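Local coordinates for protein cellulase (Uncultured bacterium, PDB 6XSO) that probably cleaves internal beta-1,4 linkages of cellulose-like glucans as a broad-specificity GH5_4 endoglucanase, and perhaps xylan-type polymers as well, at residues Ile119-Asp124 against Ser134-Asp139; Thr200-Ala205 against Asn232-Ala237; Asp288-Leu293 against Asp333-Gln338; Tyr296-Gly301 against Leu342-Phe347; Leu153-Ala158 against Arg218-Asn223. All blocks are in the same frame, centred on the assembly; numbering follows the deposited sequence. Where two conformers were deposited one is given.

All five contacts belong to one (beta/alpha)8 barrel, the fold of the family 5 glycosyl hydrolases. Contact 1 comes first along the chain, in the loop before helix 140-161, which carries one side of contact 5; the two touch through Val121 and Trp154. Contacts 2 and 5 share helix 196-219 and interleave in sequence, as do contacts 3 and 4, which share helix 279-298. Centres lie about 12 Å apart for contacts 1 and 2, and about 10 Å for contacts 3 and 4; both pairs touch. Contacts 3 and 5, about 33 Å apart between centres, sit on opposite sides of the chain's centre, so loop closure and outer-helix packing recur around the barrel.

Contact 1 of 5, residues Ile119-Asp124 against Ser134-Asp139; sequences INVHHD and SWIKAD
Asp124 and Trp135 run alongside each other in the same direction, and their hydrogen bond closes the long loop that leads from strand 116-119 to helix 140-161 of the (beta/alpha)8 barrel. The indole donates NE1-H to Asp124 OD1 at 2.8 Å, almost straight and close to the ring plane. Carboxylate and indole stand nearly upright to each other, their planes 83° apart, and OD1 is met on its anti side. The other oxygen, OD2, takes the backbone N-H of Trp85, so an aspartate suits this buried spot: each oxygen has a donor that helps fix the rotation of the group. Trp135 reaches Asp124 because a chi1 of 68° folds the ring back over its own chain, where Ile136 CG1 lies 3.5 Å above the plane of the indole. Asp124 O, too, lies over a face of this ring.

The main chain adds a second grip. Asp124 O accepts Ile136 N at 3.0 Å and, weakly and well bent, Trp135 N; that same N-H also gives to a water bound by His123 O. Beside these polar links the aliphatic ends close ranks: Val121 and Ile136 meet roughly perpendicular, and Ile136 CD1 rests against Asp124 CB at 3.8 Å. Ile136 also packs on Tyr150 and Val121 on Trp154 of helix 140-161, and branched aliphatic residues suit such buried, apolar surroundings. The final join is methyl to methyl, Val121 CG1 to Ile136 CD1 at 3.7 Å.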
# COMPACT_ATOMS: atom_id res chain seq x y z
N ILE A 119 -1.23 -7.10 -2.31
CA ILE A 119 -1.60 -7.48 -0.95
C ILE A 119 -0.45 -7.12 -0.02
O ILE A 119 0.72 -7.18 -0.41
CB ILE A 119 -1.97 -8.97 -0.77
CG1 ILE A 119 -0.85 -9.86 -1.29
CG2 ILE A 119 -3.31 -9.26 -1.47
CD1 ILE A 119 -1.10 -11.35 -0.97
N ASN A 120 -0.78 -6.72 1.21
CA ASN A 120 0.25 -6.23 2.12
C ASN A 120 0.05 -6.79 3.53
O ASN A 120 -0.75 -7.70 3.77
CB ASN A 120 0.32 -4.68 2.14
CG ASN A 120 -0.82 -4.05 2.94
OD1 ASN A 120 -1.77 -4.72 3.33
ND2 ASN A 120 -0.71 -2.75 3.20
N VAL A 121 0.80 -6.21 4.46
CA VAL A 121 0.68 -6.40 5.91
C VAL A 121 0.38 -5.00 6.44
O VAL A 121 1.23 -4.10 6.36
CB VAL A 121 1.97 -6.99 6.49
CG1 VAL A 121 1.99 -6.93 8.01
CG2 VAL A 121 2.16 -8.45 6.03
N HIS A 122 -0.85 -4.78 6.95
CA HIS A 122 -1.40 -3.43 7.07
C HIS A 122 -1.39 -2.99 8.51
O HIS A 122 -0.41 -2.39 8.98
CB HIS A 122 -2.75 -3.35 6.35
CG HIS A 122 -3.17 -1.96 6.01
ND1 HIS A 122 -2.69 -1.30 4.90
CD2 HIS A 122 -3.96 -1.08 6.67
CE1 HIS A 122 -3.20 -0.09 4.85
NE2 HIS A 122 -4.00 0.07 5.90
N HIS A 123 -2.48 -3.19 9.28
CA HIS A 123 -2.54 -2.66 10.65
C HIS A 123 -1.84 -3.54 11.66
O HIS A 123 -2.01 -3.36 12.87
CB HIS A 123 -3.97 -2.35 11.08
CG HIS A 123 -4.55 -1.18 10.35
ND1 HIS A 123 -3.87 0.01 10.19
CD2 HIS A 123 -5.75 -1.03 9.74
CE1 HIS A 123 -4.63 0.85 9.51
NE2 HIS A 123 -5.78 0.25 9.24
N ASP A 124 -1.03 -4.47 11.16
CA ASP A 124 0.08 -5.00 11.96
C ASP A 124 1.12 -3.94 12.25
O ASP A 124 1.91 -4.12 13.20
CB ASP A 124 0.64 -6.17 11.16
CG ASP A 124 -0.43 -7.22 10.85
OD1 ASP A 124 -0.75 -8.01 11.77
OD2 ASP A 124 -0.97 -7.20 9.71
N SER A 134 0.39 -1.79 17.76
CA SER A 134 0.90 -2.49 16.59
C SER A 134 2.12 -3.32 16.97
O SER A 134 2.94 -2.91 17.79
CB SER A 134 1.28 -1.49 15.50
OG SER A 134 2.23 -0.57 15.99
N TRP A 135 2.25 -4.50 16.36
CA TRP A 135 3.34 -5.40 16.72
C TRP A 135 4.59 -5.21 15.86
O TRP A 135 5.68 -5.58 16.32
CB TRP A 135 2.90 -6.86 16.75
CG TRP A 135 2.53 -7.51 15.46
CD1 TRP A 135 1.33 -7.46 14.84
CD2 TRP A 135 3.36 -8.37 14.66
NE1 TRP A 135 1.35 -8.20 13.67
CE2 TRP A 135 2.59 -8.79 13.57
CE3 TRP A 135 4.68 -8.83 14.77
CZ2 TRP A 135 3.09 -9.63 12.58
CZ3 TRP A 135 5.18 -9.66 13.79
CH2 TRP A 135 4.38 -10.06 12.71
N ILE A 136 4.45 -4.66 14.66
CA ILE A 136 5.59 -4.39 13.78
C ILE A 136 5.93 -2.91 13.97
O ILE A 136 5.15 -2.04 13.58
CB ILE A 136 5.28 -4.71 12.32
CG1 ILE A 136 4.86 -6.17 12.17
CG2 ILE A 136 6.49 -4.39 11.44
CD1 ILE A 136 4.37 -6.52 10.78
N LYS A 137 7.08 -2.62 14.56
CA LYS A 137 7.49 -1.25 14.81
C LYS A 137 8.88 -0.98 14.25
O LYS A 137 9.75 -1.86 14.23
CB LYS A 137 7.50 -0.93 16.31
CG LYS A 137 6.16 -1.14 16.99
CD LYS A 137 6.14 -0.47 18.34
CE LYS A 137 4.83 -0.59 19.07
NZ LYS A 137 3.71 0.02 18.31
N ALA A 138 9.08 0.27 13.82
CA ALA A 138 10.38 0.74 13.32
C ALA A 138 11.25 1.06 14.53
O ALA A 138 11.44 2.21 14.93
CB ALA A 138 10.20 1.95 12.41
N ASP A 139 11.75 -0.01 15.13
CA ASP A 139 12.53 0.02 16.36
C ASP A 139 13.39 -1.22 16.27
O ASP A 139 12.85 -2.31 16.04
CB ASP A 139 11.62 -0.03 17.57
CG ASP A 139 12.39 -0.06 18.88
OD1 ASP A 139 13.00 -1.12 19.22
OD2 ASP A 139 12.44 0.98 19.57
O HOH W 1 -0.76 -4.86 15.20

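Contact 2 of 5, residues Thr200-Ala205 against Asn232-Ala237; sequences TSAYNA and NTYAAA
Tyr234 leans its ring toward Ala202 and Tyr203, and so ties the loop that follows strand 229-232 of the (beta/alpha)8 barrel to the outer helix 196-219. Followed outward, its CB is the first atom to touch the helix: it lies 3.7 Å from Tyr203 CE1, at the edge of that ring and near its plane. The next atom, CG, has the same Tyr203 CE1 beside it at 4.1 Å. A chi1 of 178°, which sets CG opposite the backbone N, directs the ring to the flank of helix 196-219, where it meets Ala202. The two tyrosines form an oblique pair, the ring planes 71° apart with centroids separated by 5.9 Å. Farther along, Tyr234 CE2 comes to 4.2 Å from Ala202 CB, a methyl small enough to let the ring lie close to the helix; Ala138, from the loop before helix 140-161, packs on the same side chain. At the tip, the hydroxyl finds polar partners in the backbone, Ser182 O and Asp178 N. Tyrosine therefore suits the place twice over, with an apolar flank for the helix and an OH that bonds main-chain groups of Ser182 and Asp178. Tyr203 does likewise, its OH bonded to Ala186 N. The loop holding Tyr234 is tightly wound, and Thr233 OG1 donates to Ala237 O across it at 2.8 Å.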
# COMPACT_ATOMS: atom_id res chain seq x y z
N THR A 200 17.96 6.51 14.32
CA THR A 200 18.89 5.54 13.75
C THR A 200 18.35 4.12 13.92
O THR A 200 18.46 3.29 13.01
CB THR A 200 20.26 5.71 14.42
OG1 THR A 200 20.78 7.00 14.10
CG2 THR A 200 21.23 4.63 13.95
N SER A 201 17.75 3.84 15.08
CA SER A 201 17.14 2.53 15.33
C SER A 201 16.02 2.28 14.35
O SER A 201 15.87 1.16 13.82
CB SER A 201 16.61 2.50 16.76
OG SER A 201 16.13 1.21 17.12
N ALA A 202 15.23 3.31 14.08
CA ALA A 202 14.04 3.18 13.25
C ALA A 202 14.39 2.83 11.81
O ALA A 202 13.79 1.93 11.22
CB ALA A 202 13.25 4.48 13.32
N TYR A 203 15.39 3.52 11.24
CA TYR A 203 15.76 3.21 9.86
C TYR A 203 16.47 1.87 9.76
O TYR A 203 16.27 1.14 8.78
CB TYR A 203 16.54 4.37 9.24
CG TYR A 203 15.73 5.65 9.23
CD1 TYR A 203 14.49 5.71 8.60
CD2 TYR A 203 16.18 6.78 9.86
CE1 TYR A 203 13.74 6.87 8.62
CE2 TYR A 203 15.43 7.94 9.88
CZ TYR A 203 14.20 7.98 9.26
OH TYR A 203 13.43 9.12 9.28
N ASN A 204 17.25 1.48 10.77
CA ASN A 204 17.78 0.12 10.78
C ASN A 204 16.66 -0.91 10.78
O ASN A 204 16.76 -1.96 10.11
CB ASN A 204 18.66 -0.10 12.01
CG ASN A 204 20.03 0.54 11.88
OD1 ASN A 204 20.40 1.10 10.84
ND2 ASN A 204 20.81 0.46 12.96
N ALA A 205 15.59 -0.66 11.55
CA ALA A 205 14.46 -1.59 11.61
C ALA A 205 13.69 -1.64 10.29
O ALA A 205 13.36 -2.73 9.81
CB ALA A 205 13.52 -1.20 12.75
N ASN A 232 8.07 -0.25 1.69
CA ASN A 232 7.59 1.08 2.05
C ASN A 232 8.62 1.84 2.88
O ASN A 232 9.42 1.28 3.63
CB ASN A 232 6.26 0.99 2.81
CG ASN A 232 5.11 0.48 1.95
OD1 ASN A 232 5.31 -0.17 0.94
ND2 ASN A 232 3.89 0.78 2.38
N THR A 233 8.58 3.16 2.75
CA THR A 233 9.41 3.99 3.60
C THR A 233 8.86 3.99 5.03
O THR A 233 7.70 3.62 5.27
CB THR A 233 9.39 5.42 3.09
OG1 THR A 233 8.03 5.84 3.01
CG2 THR A 233 10.04 5.53 1.72
N TYR A 234 9.68 4.45 5.97
CA TYR A 234 9.24 4.80 7.31
C TYR A 234 7.92 5.56 7.25
O TYR A 234 7.84 6.59 6.58
CB TYR A 234 10.32 5.68 8.05
CG TYR A 234 9.81 6.06 9.42
CD1 TYR A 234 9.05 7.18 9.62
CD2 TYR A 234 10.05 5.24 10.52
CE1 TYR A 234 8.50 7.47 10.87
CE2 TYR A 234 9.53 5.53 11.75
CZ TYR A 234 8.75 6.64 11.92
OH TYR A 234 8.22 6.90 13.16
N ALA A 235 6.89 5.06 7.93
CA ALA A 235 5.56 5.67 8.02
C ALA A 235 4.85 5.81 6.67
O ALA A 235 3.79 6.47 6.59
CB ALA A 235 5.57 7.02 8.75
N ALA A 236 5.39 5.20 5.61
CA ALA A 236 4.99 5.53 4.24
C ALA A 236 5.11 7.04 3.98
O ALA A 236 4.43 7.60 3.12
CB ALA A 236 3.61 4.96 3.90
N ALA A 237 6.00 7.70 4.71
CA ALA A 237 6.24 9.12 4.53
C ALA A 237 6.87 9.38 3.16
O ALA A 237 7.63 8.56 2.64
CB ALA A 237 7.16 9.65 5.64

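Contact 3 of 5, residues Asp288-Leu293 against Asp333-Gln338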
# COMPACT_ATOMS: atom_id res chain seq x y z
N ASP A 288 6.87 19.38 -5.93
CA ASP A 288 7.91 19.15 -4.93
C ASP A 288 7.87 17.72 -4.42
O ASP A 288 8.92 17.08 -4.28
CB ASP A 288 7.72 20.13 -3.77
CG ASP A 288 8.62 19.82 -2.58
OD1 ASP A 288 9.84 20.05 -2.71
OD2 ASP A 288 8.12 19.36 -1.53
N LEU A 289 6.67 17.20 -4.15
CA LEU A 289 6.51 15.81 -3.76
C LEU A 289 7.12 14.88 -4.80
O LEU A 289 7.92 13.99 -4.48
CB LEU A 289 5.03 15.49 -3.56
CG LEU A 289 4.60 14.02 -3.56
CD1 LEU A 289 5.13 13.32 -2.32
CD2 LEU A 289 3.09 13.85 -3.61
N MET A 290 6.75 15.07 -6.06
CA MET A 290 7.24 14.18 -7.10
C MET A 290 8.74 14.32 -7.28
O MET A 290 9.43 13.33 -7.55
CB MET A 290 6.51 14.47 -8.42
CG MET A 290 5.00 14.28 -8.37
SD MET A 290 4.51 12.59 -8.02
CE MET A 290 2.75 12.78 -7.73
N ASN A 291 9.27 15.54 -7.12
CA ASN A 291 10.71 15.76 -7.28
C ASN A 291 11.51 14.92 -6.29
O ASN A 291 12.54 14.34 -6.65
CB ASN A 291 11.06 17.25 -7.12
CG ASN A 291 10.76 18.09 -8.38
OD1 ASN A 291 10.59 17.57 -9.49
ND2 ASN A 291 10.71 19.41 -8.19
N GLY A 292 11.05 14.83 -5.03
CA GLY A 292 11.77 14.03 -4.05
C GLY A 292 11.75 12.56 -4.39
O GLY A 292 12.77 11.87 -4.25
N LEU A 293 10.60 12.07 -4.84
CA LEU A 293 10.50 10.67 -5.26
C LEU A 293 11.40 10.41 -6.46
O LEU A 293 12.02 9.34 -6.55
CB LEU A 293 9.05 10.32 -5.57
CG LEU A 293 8.07 10.56 -4.41
CD1 LEU A 293 6.64 10.22 -4.81
CD2 LEU A 293 8.47 9.75 -3.17
N ASP A 333 -6.62 16.10 -11.13
CA ASP A 333 -6.13 16.13 -12.51
C ASP A 333 -4.61 16.24 -12.53
O ASP A 333 -3.93 15.53 -13.28
CB ASP A 333 -6.70 17.36 -13.23
CG ASP A 333 -8.17 17.25 -13.57
OD1 ASP A 333 -8.78 16.18 -13.39
OD2 ASP A 333 -8.74 18.27 -14.03
N ASP A 334 -4.07 17.18 -11.76
CA ASP A 334 -2.64 17.47 -11.81
C ASP A 334 -1.82 16.39 -11.10
O ASP A 334 -0.71 16.06 -11.55
CB ASP A 334 -2.37 18.85 -11.21
CG ASP A 334 -0.89 19.18 -11.14
OD1 ASP A 334 -0.32 19.53 -12.21
OD2 ASP A 334 -0.32 19.07 -10.03
N PHE A 335 -2.32 15.86 -9.98
CA PHE A 335 -1.60 14.84 -9.23
C PHE A 335 -1.42 13.59 -10.08
O PHE A 335 -0.31 13.06 -10.21
CB PHE A 335 -2.39 14.52 -7.96
CG PHE A 335 -1.67 13.64 -6.97
CD1 PHE A 335 -0.85 14.20 -6.02
CD2 PHE A 335 -1.86 12.27 -6.97
CE1 PHE A 335 -0.21 13.39 -5.10
CE2 PHE A 335 -1.22 11.47 -6.04
CZ PHE A 335 -0.38 12.02 -5.13
N VAL A 336 -2.51 13.13 -10.70
CA VAL A 336 -2.43 11.95 -11.56
C VAL A 336 -1.50 12.21 -12.73
O VAL A 336 -0.69 11.35 -13.10
CB VAL A 336 -3.84 11.52 -12.01
CG1 VAL A 336 -3.77 10.46 -13.10
CG2 VAL A 336 -4.60 10.98 -10.79
N ALA A 337 -1.60 13.39 -13.34
CA ALA A 337 -0.77 13.72 -14.50
C ALA A 337 0.70 13.79 -14.13
O ALA A 337 1.56 13.27 -14.86
CB ALA A 337 -1.21 15.05 -15.11
N GLN A 338 1.03 14.46 -13.02
CA GLN A 338 2.44 14.57 -12.66
C GLN A 338 3.02 13.20 -12.33
O GLN A 338 4.15 12.89 -12.71
CB GLN A 338 2.64 15.56 -11.50
CG GLN A 338 2.38 17.02 -11.84
CD GLN A 338 3.11 17.96 -10.90
OE1 GLN A 338 4.31 17.81 -10.65
NE2 GLN A 338 2.39 18.93 -10.35
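Segments 288-293 and 333-338, parts of helices 279-298 and 325-341, run almost parallel, their axes inclined by 18° and 11.0 Å apart at closest approach. The nearest pair of CA atoms, Met290 and Gln338, is 7.4 Å apart, so the gap is bridged by side chains, and no hydrogen bond joins these two segments. Met290 and Phe335 carry the contact. The trans chi1 of Phe335 (-171°) swings its ring across toward the other helix although its CB does not point there directly.

Met290 comes to the ring almost squarely. A bend at chi2 brings its methyl, CE, over one face, 4.1 Å from the centroid and somewhat toward the rim, a CH-pi contact. Methionine suits this place because its flexible thioether chain can span the gap and set a polarised methyl on an aromatic surface. Leu289 supplies a second approach, its CD2 reaching Phe335 CE1 at 3.6 Å. Nearer the surface, the chain of Met290 passes Gln338 obliquely, with CG and CB 4.1 Å apart. The amide of Gln338 makes a bridge: NE2 donates to Asp334 OD2, one turn back in its own helix, at 2.7 Å on the syn side, and also to Arg283 O of helix 279-298.

Both helices belong to the outer layer of the barrel. Beneath them strand 304-309 provides the floor: Ile306 touches Met290 and Phe335, and Trp309 stacks on the Phe335 ring, while beyond helix 325-341 the Val336 side meets helix 366-377.

Contact 4 of 5, residues Tyr296-Gly301 against Leu342-Phe347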
# COMPACT_ATOMS: atom_id res chain seq x y z
N TYR A 296 15.33 10.42 -5.15
CA TYR A 296 15.84 9.29 -4.37
C TYR A 296 15.58 7.94 -5.02
O TYR A 296 16.33 6.99 -4.76
CB TYR A 296 15.27 9.34 -2.95
CG TYR A 296 15.85 10.51 -2.20
CD1 TYR A 296 17.10 10.43 -1.62
CD2 TYR A 296 15.17 11.72 -2.13
CE1 TYR A 296 17.66 11.51 -0.96
CE2 TYR A 296 15.73 12.82 -1.47
CZ TYR A 296 16.97 12.70 -0.88
OH TYR A 296 17.54 13.79 -0.23
N PHE A 297 14.54 7.82 -5.86
CA PHE A 297 14.16 6.52 -6.40
C PHE A 297 14.08 6.49 -7.93
O PHE A 297 14.88 5.78 -8.56
CB PHE A 297 12.86 6.02 -5.73
CG PHE A 297 12.95 5.98 -4.23
CD1 PHE A 297 13.84 5.13 -3.59
CD2 PHE A 297 12.19 6.84 -3.45
CE1 PHE A 297 13.95 5.14 -2.20
CE2 PHE A 297 12.30 6.83 -2.07
CZ PHE A 297 13.17 5.98 -1.45
N VAL A 298 13.14 7.23 -8.53
CA VAL A 298 12.85 7.02 -9.95
C VAL A 298 14.08 7.28 -10.82
O VAL A 298 14.37 6.52 -11.76
CB VAL A 298 11.63 7.85 -10.40
CG1 VAL A 298 11.32 7.55 -11.86
CG2 VAL A 298 10.41 7.56 -9.51
N SER A 299 14.82 8.36 -10.52
CA SER A 299 16.01 8.70 -11.30
C SER A 299 17.10 7.65 -11.17
O SER A 299 18.02 7.62 -12.00
CB SER A 299 16.55 10.06 -10.87
OG SER A 299 17.20 10.00 -9.61
N LYS A 300 17.04 6.80 -10.14
CA LYS A 300 17.99 5.72 -9.95
C LYS A 300 17.47 4.38 -10.48
O LYS A 300 18.10 3.35 -10.25
CB LYS A 300 18.33 5.55 -8.47
CG LYS A 300 18.81 6.81 -7.78
CD LYS A 300 19.15 6.48 -6.32
CE LYS A 300 19.42 7.73 -5.48
NZ LYS A 300 19.29 7.45 -4.01
N GLY A 301 16.34 4.38 -11.17
CA GLY A 301 15.80 3.14 -11.70
C GLY A 301 15.00 2.33 -10.71
O GLY A 301 14.81 1.13 -10.92
N LEU A 342 6.13 10.70 -14.58
CA LEU A 342 7.28 10.05 -13.96
C LEU A 342 7.17 8.53 -13.92
O LEU A 342 8.09 7.87 -13.41
CB LEU A 342 7.46 10.57 -12.53
CG LEU A 342 8.20 11.90 -12.50
CD1 LEU A 342 8.07 12.51 -11.12
CD2 LEU A 342 9.68 11.73 -12.86
N GLY A 343 6.07 7.97 -14.40
CA GLY A 343 5.87 6.53 -14.30
C GLY A 343 5.54 6.04 -12.90
O GLY A 343 5.81 4.87 -12.59
N ILE A 344 4.94 6.90 -12.07
CA ILE A 344 4.54 6.59 -10.70
C ILE A 344 3.06 6.23 -10.69
O ILE A 344 2.24 6.98 -11.22
CB ILE A 344 4.82 7.79 -9.78
CG1 ILE A 344 6.33 8.06 -9.70
CG2 ILE A 344 4.16 7.60 -8.42
CD1 ILE A 344 6.68 9.31 -8.90
N ALA A 345 2.72 5.08 -10.12
CA ALA A 345 1.33 4.66 -10.03
C ALA A 345 0.70 5.22 -8.77
O ALA A 345 1.35 5.35 -7.73
CB ALA A 345 1.23 3.13 -10.00
N THR A 346 -0.59 5.56 -8.86
CA THR A 346 -1.35 6.11 -7.74
C THR A 346 -2.53 5.20 -7.42
O THR A 346 -3.14 4.63 -8.34
CB THR A 346 -1.88 7.52 -8.03
OG1 THR A 346 -2.90 7.50 -9.02
CG2 THR A 346 -0.75 8.43 -8.50
N PHE A 347 -2.82 5.05 -6.11
CA PHE A 347 -3.95 4.24 -5.63
C PHE A 347 -4.79 5.10 -4.68
O PHE A 347 -4.36 5.39 -3.56
CB PHE A 347 -3.44 2.97 -4.91
CG PHE A 347 -2.86 1.91 -5.82
CD1 PHE A 347 -1.61 2.07 -6.39
CD2 PHE A 347 -3.55 0.72 -6.08
CE1 PHE A 347 -1.08 1.10 -7.22
CE2 PHE A 347 -3.01 -0.27 -6.90
CZ PHE A 347 -1.78 -0.08 -7.47
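Val298 makes all the direct atomic contacts here, its two methyls meeting different parts of segment 342-347. CG1 rests on the backbone at 3.6 Å from Leu342 O. The other branch, CG2, passes obliquely by the side chain of Ile344, 4.1 Å from its CG1 and scarcely farther from its CD1. A beta-branched valine suits this position because its two short arms, fixed by one torsion (chi1 -177°), can fill both places at once. Leu342 points its CB toward segment 296-301 and shields the margin of the contact.

In the next shell, Ile344 also touches Ile306 of strand 304-309 and Ala339 of helix 325-341, and its CD1 has Met290 SD 4.0 Å away. Val298 is placed by the last winding of its own helix, which widens into a pi-type turn; Val298 N probably bonds to Leu293 O. A type I turn from Val298 to Gly301 follows, and Lys300 NZ folds back onto Tyr296 O at 3.1 Å, a charged group well suited to the end of a helix, where carbonyls are left without the next turn's N-H groups.

Both segments leave their helices through glycine. Gly301 (phi 82°) and Gly343 (phi 73°) each take up a positive phi that residues with a side chain adopt less readily, and each completes a Schellman motif. In these two connections a helix, a glycine-ended Schellman turn and then a parallel strand, 304-309 or 345-349, make up the alpha-to-beta link within a beta-alpha-beta unit of the (beta/alpha)8 barrel.

Contact 5 of 5, residues Leu153-Ala158 against Arg218-Asn223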
# COMPACT_ATOMS: atom_id res chain seq x y z
N LEU A 153 5.41 -15.19 8.63
CA LEU A 153 4.19 -14.66 8.02
C LEU A 153 4.36 -14.49 6.51
O LEU A 153 3.50 -14.91 5.73
CB LEU A 153 3.80 -13.35 8.68
CG LEU A 153 2.62 -12.58 8.09
CD1 LEU A 153 1.39 -13.44 8.07
CD2 LEU A 153 2.39 -11.30 8.89
N TRP A 154 5.47 -13.88 6.08
CA TRP A 154 5.67 -13.69 4.65
C TRP A 154 5.93 -14.99 3.91
O TRP A 154 5.50 -15.14 2.76
CB TRP A 154 6.74 -12.63 4.36
CG TRP A 154 6.08 -11.31 4.24
CD1 TRP A 154 6.21 -10.23 5.06
CD2 TRP A 154 5.12 -10.94 3.24
NE1 TRP A 154 5.40 -9.20 4.62
CE2 TRP A 154 4.71 -9.63 3.52
CE3 TRP A 154 4.54 -11.62 2.15
CZ2 TRP A 154 3.79 -8.96 2.74
CZ3 TRP A 154 3.63 -10.94 1.36
CH2 TRP A 154 3.25 -9.63 1.67
N ARG A 155 6.59 -15.97 4.55
CA ARG A 155 6.70 -17.27 3.89
C ARG A 155 5.32 -17.86 3.64
O ARG A 155 5.07 -18.44 2.57
CB ARG A 155 7.56 -18.24 4.71
CG ARG A 155 9.05 -17.92 4.67
CD ARG A 155 9.95 -19.07 5.16
NE ARG A 155 9.55 -19.59 6.47
CZ ARG A 155 9.94 -19.07 7.62
NH1 ARG A 155 10.76 -18.03 7.64
NH2 ARG A 155 9.53 -19.61 8.77
N GLN A 156 4.41 -17.72 4.60
CA GLN A 156 3.07 -18.29 4.44
C GLN A 156 2.31 -17.59 3.32
O GLN A 156 1.66 -18.24 2.49
CB GLN A 156 2.28 -18.15 5.74
CG GLN A 156 2.76 -19.01 6.89
CD GLN A 156 2.03 -18.66 8.17
OE1 GLN A 156 0.87 -19.04 8.35
NE2 GLN A 156 2.71 -17.92 9.06
N ILE A 157 2.33 -16.25 3.32
CA ILE A 157 1.64 -15.52 2.26
C ILE A 157 2.25 -15.88 0.91
O ILE A 157 1.54 -16.14 -0.07
CB ILE A 157 1.68 -14.00 2.51
CG1 ILE A 157 0.99 -13.63 3.82
CG2 ILE A 157 1.00 -13.26 1.35
CD1 ILE A 157 1.32 -12.24 4.33
N ALA A 158 3.58 -15.84 0.83
CA ALA A 158 4.27 -16.14 -0.42
C ALA A 158 3.93 -17.54 -0.93
O ALA A 158 3.68 -17.73 -2.13
CB ALA A 158 5.77 -15.96 -0.24
N ARG A 218 11.43 -14.44 -1.63
CA ARG A 218 12.22 -15.05 -2.69
C ARG A 218 12.67 -16.45 -2.32
O ARG A 218 12.84 -17.30 -3.20
CB ARG A 218 13.42 -14.17 -3.03
CG ARG A 218 13.04 -12.72 -3.31
CD ARG A 218 13.11 -12.44 -4.77
NE ARG A 218 12.90 -11.04 -5.09
CZ ARG A 218 11.87 -10.60 -5.81
NH1 ARG A 218 10.95 -11.46 -6.24
NH2 ARG A 218 11.76 -9.31 -6.09
N GLY A 219 12.83 -16.72 -1.02
CA GLY A 219 13.26 -18.03 -0.56
C GLY A 219 12.25 -19.13 -0.77
O GLY A 219 12.62 -20.31 -0.72
N THR A 220 10.99 -18.78 -1.02
CA THR A 220 10.00 -19.81 -1.29
C THR A 220 10.11 -20.36 -2.71
O THR A 220 9.44 -21.35 -3.03
CB THR A 220 8.58 -19.31 -1.04
OG1 THR A 220 8.26 -18.24 -1.94
CG2 THR A 220 8.40 -18.83 0.37
N GLY A 221 10.88 -19.71 -3.58
CA GLY A 221 11.19 -20.27 -4.89
C GLY A 221 10.14 -20.02 -5.95
O GLY A 221 9.17 -19.26 -5.79
N GLY A 222 10.35 -20.69 -7.08
CA GLY A 222 9.40 -20.62 -8.18
C GLY A 222 9.20 -19.19 -8.63
O GLY A 222 10.14 -18.38 -8.68
N ASN A 223 7.94 -18.86 -8.93
CA ASN A 223 7.62 -17.53 -9.42
C ASN A 223 8.02 -16.44 -8.43
O ASN A 223 8.22 -15.29 -8.83
CB ASN A 223 6.11 -17.39 -9.66
CG ASN A 223 5.65 -18.13 -10.91
OD1 ASN A 223 6.46 -18.52 -11.75
ND2 ASN A 223 4.34 -18.29 -11.05
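The helical segment 153-158 is met by the turn at the C-terminal side of helix 196-219, the closest CA atoms being those of Arg155 and Thr220, 6.6 Å apart. Thr220 does the touching, with both branches laid on the helix. Its methyl, CG2, sits 4.0 Å from Arg155 O and 3.9 Å from Ala158 CB, while OG1 is 3.8 Å from the same alanine methyl; the aliphatic start of Arg155 flanks it more loosely. Alanine suits the helix here because its short side chain allows the turn so close.

With chi1 at 63°, OG1 is turned back to bond Val217 O in its own helix, and it also bonds Asn224 ND2. That amide nitrogen is also bonded to Ala158 O, so Asn224 links the two sides that Thr220 merely packs together. Directly afterwards Gly221, at a phi of 84°, turns the chain out of the helix, a backbone shape that favours glycine.

Inward of this contact, Trp154 packs on Ala216 and Val217 and meets Phe213 edge-to-face, which extends the packing of the neighbouring helices 140-161 and 196-219 around the barrel, while the chain goes on to strand 229-232.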